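Sialidase domain-containing protein (Dyadobacter fermentans, PDB 5HX0) is of unknown function but has a sialidase-like, BNR-repeat beta-propeller fold, so an action on carbohydrate is possible but unproven. Local coordinates at residues 136-141 and 218-223; 315-320 and 377-382. One frame throughout, in Å; residues are numbered along the deposited sequence.

Interaction 1: residues 136-141 and 218-223; sequences TILCAS and GRILWV
Leu138 and Ile220 meet tip to tip where two consecutive blades of a six-bladed beta-propeller, the sialidase fold, pack face to face. Strand 137-145 belongs to one blade and strand 220-229 to the next. They run in the same direction here, with the CA atoms of Leu138 and Ile220 10.5 Å apart, so side chains alone bridge the gap. In Leu138, CB is 6.2 Å from Ile220 CD1 and too far back to touch it. CG, anti to the carbonyl carbon (chi1 -55°), comes nearer but still falls short. CD1 continues the extended chain (chi2 178°) and closes on Ile220 CD1 at 3.8 Å, whereas CD2 branches off and stays 5.5 Å from that same Ile220 CD1. Ile220 is likewise extended, putting its terminal methyl foremost, and it also packs on Leu130 and Trp249. Two residues further along both strands, the short side chain of Ala140 is matched by the long one of Trp222, whose indole spans the gap. Val172, Pro188, Met212 and Trp249 also pack against Trp222. The Ala140 methyl approaches the six-membered ring obliquely, with CB 4.0 Å from Trp222 CZ2.

Interaction 2: residues 315-320 and 377-382; sequences HALRLP and NRVLVS
Val379 meets two leucines, Leu317 and Leu319, and its forked side chain gives one methyl to each. Its CG1 lies anti to the backbone N (chi1 170°) and its CG2 anti to the carbonyl carbon, which spreads the two methyls toward different partners. Leu317 and Val379 point at one another, tip to tip, with Leu317 CD2 4.0 Å from Val379 CG1. Leu319 comes in differently: its side chain crosses that of Val379 at about a right angle, and Leu319 CD2 rests 3.7 Å from Val379 CG2. The CB of Leu319 does not aim at the opposite strand; the outer end of the side chain makes the approach. The segments run in roughly opposite senses and belong to neighbouring blades of the propeller. Strand 314-318 is an edge strand of its four-stranded blade, while 378-385 lies between 367-375 and 393-401 in the blade that joins the N-terminal strand 42-51 to the C-terminal strands, the ring closure known as Velcro. Gln373 and Leu325 also pack on Val379, Ala371 covers part of Leu317, and Ile401 touches Leu319. Every atom that meets across this contact is a methyl carbon, and no hydrogen bond joins the segments, so their hold on each other rests on dispersion and exclusion of water and depends on the fit of these branched side chains.

Both interactions are apolar seams between adjacent propeller blades, with no strand in common; their centres lie 18 Å apart, and their nearest atoms are about 9 Å apart without touching. The centre of interaction 1 lies 12 Å from the centre of the chain, that of interaction 2 15 Å, and all four touching residues of interaction 1 are buried. In interaction 2 Leu317 is partly exposed, while Leu319 and Val379 are buried. Interaction 1 pairs residues one to one and includes an aromatic ring; interaction 2 is purely aliphatic and converges on a single valine. The blade holding 377-382 also contains the ring closure, whereas the blades of interaction 1 are continuous in sequence.

Interaction 1: residues 136-141 and 218-223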
loop_
_atom_site.group_PDB
_atom_site.type_symbol
_atom_site.label_atom_id
_atom_site.label_comp_id
_atom_site.label_asym_id
_atom_site.label_seq_id
_atom_site.Cartn_x
_atom_site.Cartn_y
_atom_site.Cartn_z
ATOM N N THR A 136 1.139 11.179 -21.733
ATOM C CA THR A 136 0.266 10.480 -20.792
ATOM C C THR A 136 0.765 9.061 -20.546
ATOM O O THR A 136 1.213 8.380 -21.472
ATOM C CB THR A 136 -1.151 10.433 -21.356
ATOM O OG1 THR A 136 -1.613 11.776 -21.574
ATOM C CG2 THR A 136 -2.098 9.699 -20.406
ATOM N N ILE A 137 0.677 8.597 -19.299
ATOM C CA ILE A 137 1.039 7.215 -18.976
ATOM C C ILE A 137 -0.164 6.516 -18.373
ATOM O O ILE A 137 -0.779 7.034 -17.434
ATOM C CB ILE A 137 2.242 7.135 -18.019
ATOM C CG1 ILE A 137 3.466 7.832 -18.625
ATOM C CG2 ILE A 137 2.568 5.650 -17.676
ATOM C CD1 ILE A 137 4.573 8.118 -17.593
ATOM N N LEU A 138 -0.503 5.352 -18.927
ATOM C CA LEU A 138 -1.505 4.458 -18.363
ATOM C C LEU A 138 -0.789 3.302 -17.685
ATOM O O LEU A 138 0.213 2.807 -18.205
ATOM C CB LEU A 138 -2.424 3.901 -19.444
ATOM C CG LEU A 138 -3.155 4.893 -20.354
ATOM C CD1 LEU A 138 -3.974 4.135 -21.390
ATOM C CD2 LEU A 138 -4.062 5.743 -19.509
ATOM N N CYS A 139 -1.308 2.865 -16.534
ATOM C CA CYS A 139 -0.755 1.706 -15.829
ATOM C C CYS A 139 -1.912 0.761 -15.514
ATOM O O CYS A 139 -2.652 0.976 -14.551
ATOM C CB CYS A 139 -0.003 2.123 -14.558
ATOM S SG CYS A 139 0.730 0.714 -13.687
ATOM N N ALA A 140 -2.066 -0.281 -16.325
ATOM C CA ALA A 140 -3.120 -1.263 -16.115
ATOM C C ALA A 140 -2.696 -2.274 -15.059
ATOM O O ALA A 140 -1.510 -2.612 -14.921
ATOM C CB ALA A 140 -3.451 -1.985 -17.422
ATOM N N SER A 141 -3.671 -2.742 -14.290
ATOM C CA SER A 141 -3.385 -3.754 -13.273
ATOM C C SER A 141 -4.647 -4.589 -13.069
ATOM O O SER A 141 -5.649 -4.418 -13.778
ATOM C CB SER A 141 -2.906 -3.077 -11.978
ATOM O OG SER A 141 -2.581 -4.039 -10.985
ATOM N N GLY A 218 -4.429 7.725 -32.879
ATOM C CA GLY A 218 -4.564 8.099 -31.482
ATOM C C GLY A 218 -5.489 7.211 -30.666
ATOM O O GLY A 218 -5.568 7.374 -29.440
ATOM N N ARG A 219 -6.196 6.292 -31.307
ATOM C CA ARG A 219 -7.014 5.328 -30.589
ATOM C C ARG A 219 -6.112 4.320 -29.864
ATOM O O ARG A 219 -5.037 3.974 -30.353
ATOM C CB ARG A 219 -7.942 4.671 -31.603
ATOM C CG ARG A 219 -8.354 3.274 -31.383
ATOM C CD ARG A 219 -9.320 2.890 -32.526
ATOM N NE ARG A 219 -10.554 3.684 -32.521
ATOM C CZ ARG A 219 -11.677 3.333 -33.149
ATOM N NH1 ARG A 219 -11.730 2.200 -33.836
ATOM N NH2 ARG A 219 -12.748 4.112 -33.083
ATOM N N ILE A 220 -6.524 3.880 -28.672
ATOM C CA ILE A 220 -5.730 2.924 -27.889
ATOM C C ILE A 220 -6.356 1.543 -28.003
ATOM O O ILE A 220 -7.545 1.370 -27.710
ATOM C CB ILE A 220 -5.627 3.327 -26.411
ATOM C CG1 ILE A 220 -5.134 4.767 -26.278
ATOM C CG2 ILE A 220 -4.652 2.356 -25.685
ATOM C CD1 ILE A 220 -5.095 5.216 -24.862
ATOM N N LEU A 221 -5.541 0.564 -28.377
ATOM C CA LEU A 221 -5.935 -0.829 -28.530
ATOM C C LEU A 221 -5.524 -1.607 -27.289
ATOM O O LEU A 221 -4.415 -1.436 -26.789
ATOM C CB LEU A 221 -5.247 -1.439 -29.754
ATOM C CG LEU A 221 -5.412 -0.631 -31.029
ATOM C CD1 LEU A 221 -4.523 -1.194 -32.120
ATOM C CD2 LEU A 221 -6.868 -0.674 -31.440
ATOM N N TRP A 222 -6.402 -2.484 -26.813
ATOM C CA TRP A 222 -6.111 -3.273 -25.618
ATOM C C TRP A 222 -6.780 -4.626 -25.784
ATOM O O TRP A 222 -8.012 -4.696 -25.873
ATOM C CB TRP A 222 -6.635 -2.573 -24.361
ATOM C CG TRP A 222 -6.200 -3.196 -23.068
ATOM C CD1 TRP A 222 -5.183 -4.089 -22.871
ATOM C CD2 TRP A 222 -6.795 -2.967 -21.782
ATOM N NE1 TRP A 222 -5.102 -4.430 -21.534
ATOM C CE2 TRP A 222 -6.079 -3.747 -20.847
ATOM C CE3 TRP A 222 -7.860 -2.166 -21.335
ATOM C CZ2 TRP A 222 -6.389 -3.753 -19.489
ATOM C CZ3 TRP A 222 -8.171 -2.169 -19.994
ATOM C CH2 TRP A 222 -7.442 -2.960 -19.079
ATOM N N VAL A 223 -5.996 -5.698 -25.837
ATOM C CA VAL A 223 -6.577 -7.041 -25.906
ATOM C C VAL A 223 -6.658 -7.611 -24.493
ATOM O O VAL A 223 -5.629 -7.843 -23.844
ATOM C CB VAL A 223 -5.779 -7.955 -26.838
ATOM C CG1 VAL A 223 -6.341 -9.393 -26.793
ATOM C CG2 VAL A 223 -5.819 -7.398 -28.264
#

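Interaction 2: residues 315-320 and 377-382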
loop_
_atom_site.group_PDB
_atom_site.type_symbol
_atom_site.label_atom_id
_atom_site.label_comp_id
_atom_site.label_asym_id
_atom_site.label_seq_id
_atom_site.Cartn_x
_atom_site.Cartn_y
_atom_site.Cartn_z
ATOM N N HIS A 315 5.662 -9.904 -25.850
ATOM C CA HIS A 315 5.696 -8.447 -25.916
ATOM C C HIS A 315 6.289 -8.037 -27.259
ATOM O O HIS A 315 7.278 -8.627 -27.696
ATOM C CB HIS A 315 6.559 -7.823 -24.778
ATOM C CG HIS A 315 6.641 -6.332 -24.862
ATOM N ND1 HIS A 315 7.692 -5.673 -25.469
ATOM C CD2 HIS A 315 5.757 -5.371 -24.500
ATOM C CE1 HIS A 315 7.466 -4.370 -25.444
ATOM N NE2 HIS A 315 6.287 -4.161 -24.885
ATOM N N ALA A 316 5.705 -7.032 -27.911
ATOM C CA ALA A 316 6.192 -6.578 -29.214
ATOM C C ALA A 316 6.619 -5.121 -29.137
ATOM O O ALA A 316 5.880 -4.282 -28.610
ATOM C CB ALA A 316 5.131 -6.738 -30.306
ATOM N N LEU A 317 7.797 -4.827 -29.693
ATOM C CA LEU A 317 8.360 -3.480 -29.750
ATOM C C LEU A 317 8.747 -3.153 -31.187
ATOM O O LEU A 317 9.475 -3.924 -31.819
ATOM C CB LEU A 317 9.604 -3.386 -28.855
ATOM C CG LEU A 317 10.404 -2.082 -28.985
ATOM C CD1 LEU A 317 9.608 -0.926 -28.405
ATOM C CD2 LEU A 317 11.769 -2.205 -28.283
ATOM N N ARG A 318 8.277 -2.012 -31.700
ATOM C CA ARG A 318 8.679 -1.572 -33.031
ATOM C C ARG A 318 10.095 -1.013 -32.941
ATOM O O ARG A 318 10.345 -0.101 -32.150
ATOM C CB ARG A 318 7.717 -0.513 -33.572
ATOM C CG ARG A 318 8.035 -0.086 -35.008
ATOM C CD ARG A 318 7.111 1.061 -35.473
ATOM N NE ARG A 318 5.748 0.569 -35.676
ATOM C CZ ARG A 318 4.789 1.243 -36.303
ATOM N NH1 ARG A 318 5.039 2.461 -36.776
ATOM N NH2 ARG A 318 3.577 0.702 -36.450
ATOM N N LEU A 319 11.017 -1.554 -33.733
ATOM C CA LEU A 319 12.402 -1.088 -33.770
ATOM C C LEU A 319 12.542 0.108 -34.709
ATOM O O LEU A 319 11.639 0.432 -35.475
ATOM C CB LEU A 319 13.307 -2.238 -34.213
ATOM C CG LEU A 319 13.320 -3.428 -33.255
ATOM C CD1 LEU A 319 14.033 -4.599 -33.917
ATOM C CD2 LEU A 319 14.044 -3.032 -31.970
ATOM N N PRO A 320 13.677 0.808 -34.681
ATOM C CA PRO A 320 13.790 2.025 -35.504
ATOM C C PRO A 320 13.666 1.789 -36.998
ATOM O O PRO A 320 13.361 2.738 -37.723
ATOM C CB PRO A 320 15.176 2.565 -35.126
ATOM C CG PRO A 320 15.348 2.079 -33.693
ATOM C CD PRO A 320 14.819 0.675 -33.765
ATOM N N ASN A 377 20.459 2.341 -31.489
ATOM C CA ASN A 377 21.036 1.028 -31.735
ATOM C C ASN A 377 20.930 0.038 -30.580
ATOM O O ASN A 377 21.434 -1.083 -30.709
ATOM C CB ASN A 377 22.499 1.187 -32.153
ATOM C CG ASN A 377 22.628 1.653 -33.593
ATOM O OD1 ASN A 377 23.172 2.720 -33.865
ATOM N ND2 ASN A 377 22.100 0.859 -34.523
ATOM N N ARG A 378 20.278 0.388 -29.475
ATOM C CA ARG A 378 20.231 -0.515 -28.338
ATOM C C ARG A 378 18.829 -0.612 -27.758
ATOM O O ARG A 378 18.098 0.385 -27.684
ATOM C CB ARG A 378 21.217 -0.083 -27.258
ATOM C CG ARG A 378 22.647 -0.385 -27.682
ATOM C CD ARG A 378 23.616 -0.095 -26.594
ATOM N NE ARG A 378 24.956 -0.550 -26.931
ATOM C CZ ARG A 378 25.931 -0.700 -26.039
ATOM N NH1 ARG A 378 25.697 -0.433 -24.756
ATOM N NH2 ARG A 378 27.132 -1.125 -26.425
ATOM N N VAL A 379 18.490 -1.832 -27.331
ATOM C CA VAL A 379 17.210 -2.169 -26.713
ATOM C C VAL A 379 17.484 -2.835 -25.372
ATOM O O VAL A 379 18.361 -3.698 -25.266
ATOM C CB VAL A 379 16.397 -3.127 -27.610
ATOM C CG1 VAL A 379 15.185 -3.663 -26.869
ATOM C CG2 VAL A 379 15.971 -2.438 -28.905
ATOM N N LEU A 380 16.705 -2.472 -24.356
ATOM C CA LEU A 380 16.696 -3.205 -23.091
ATOM C C LEU A 380 15.514 -4.163 -23.089
ATOM O O LEU A 380 14.367 -3.736 -23.244
ATOM C CB LEU A 380 16.594 -2.249 -21.902
ATOM C CG LEU A 380 16.291 -2.910 -20.558
ATOM C CD1 LEU A 380 17.483 -3.744 -20.119
ATOM C CD2 LEU A 380 15.934 -1.864 -19.515
ATOM N N VAL A 381 15.787 -5.452 -22.959
ATOM C CA VAL A 381 14.727 -6.436 -22.738
ATOM C C VAL A 381 14.716 -6.690 -21.236
ATOM O O VAL A 381 15.591 -7.383 -20.713
ATOM C CB VAL A 381 14.957 -7.729 -23.523
ATOM C CG1 VAL A 381 13.775 -8.695 -23.289
ATOM C CG2 VAL A 381 15.167 -7.424 -25.016
ATOM N N SER A 382 13.740 -6.117 -20.531
ATOM C CA SER A 382 13.596 -6.431 -19.121
ATOM C C SER A 382 12.720 -7.669 -18.940
ATOM O O SER A 382 11.976 -8.073 -19.835
ATOM C CB SER A 382 12.980 -5.245 -18.357
ATOM O OG SER A 382 11.580 -5.157 -18.625
#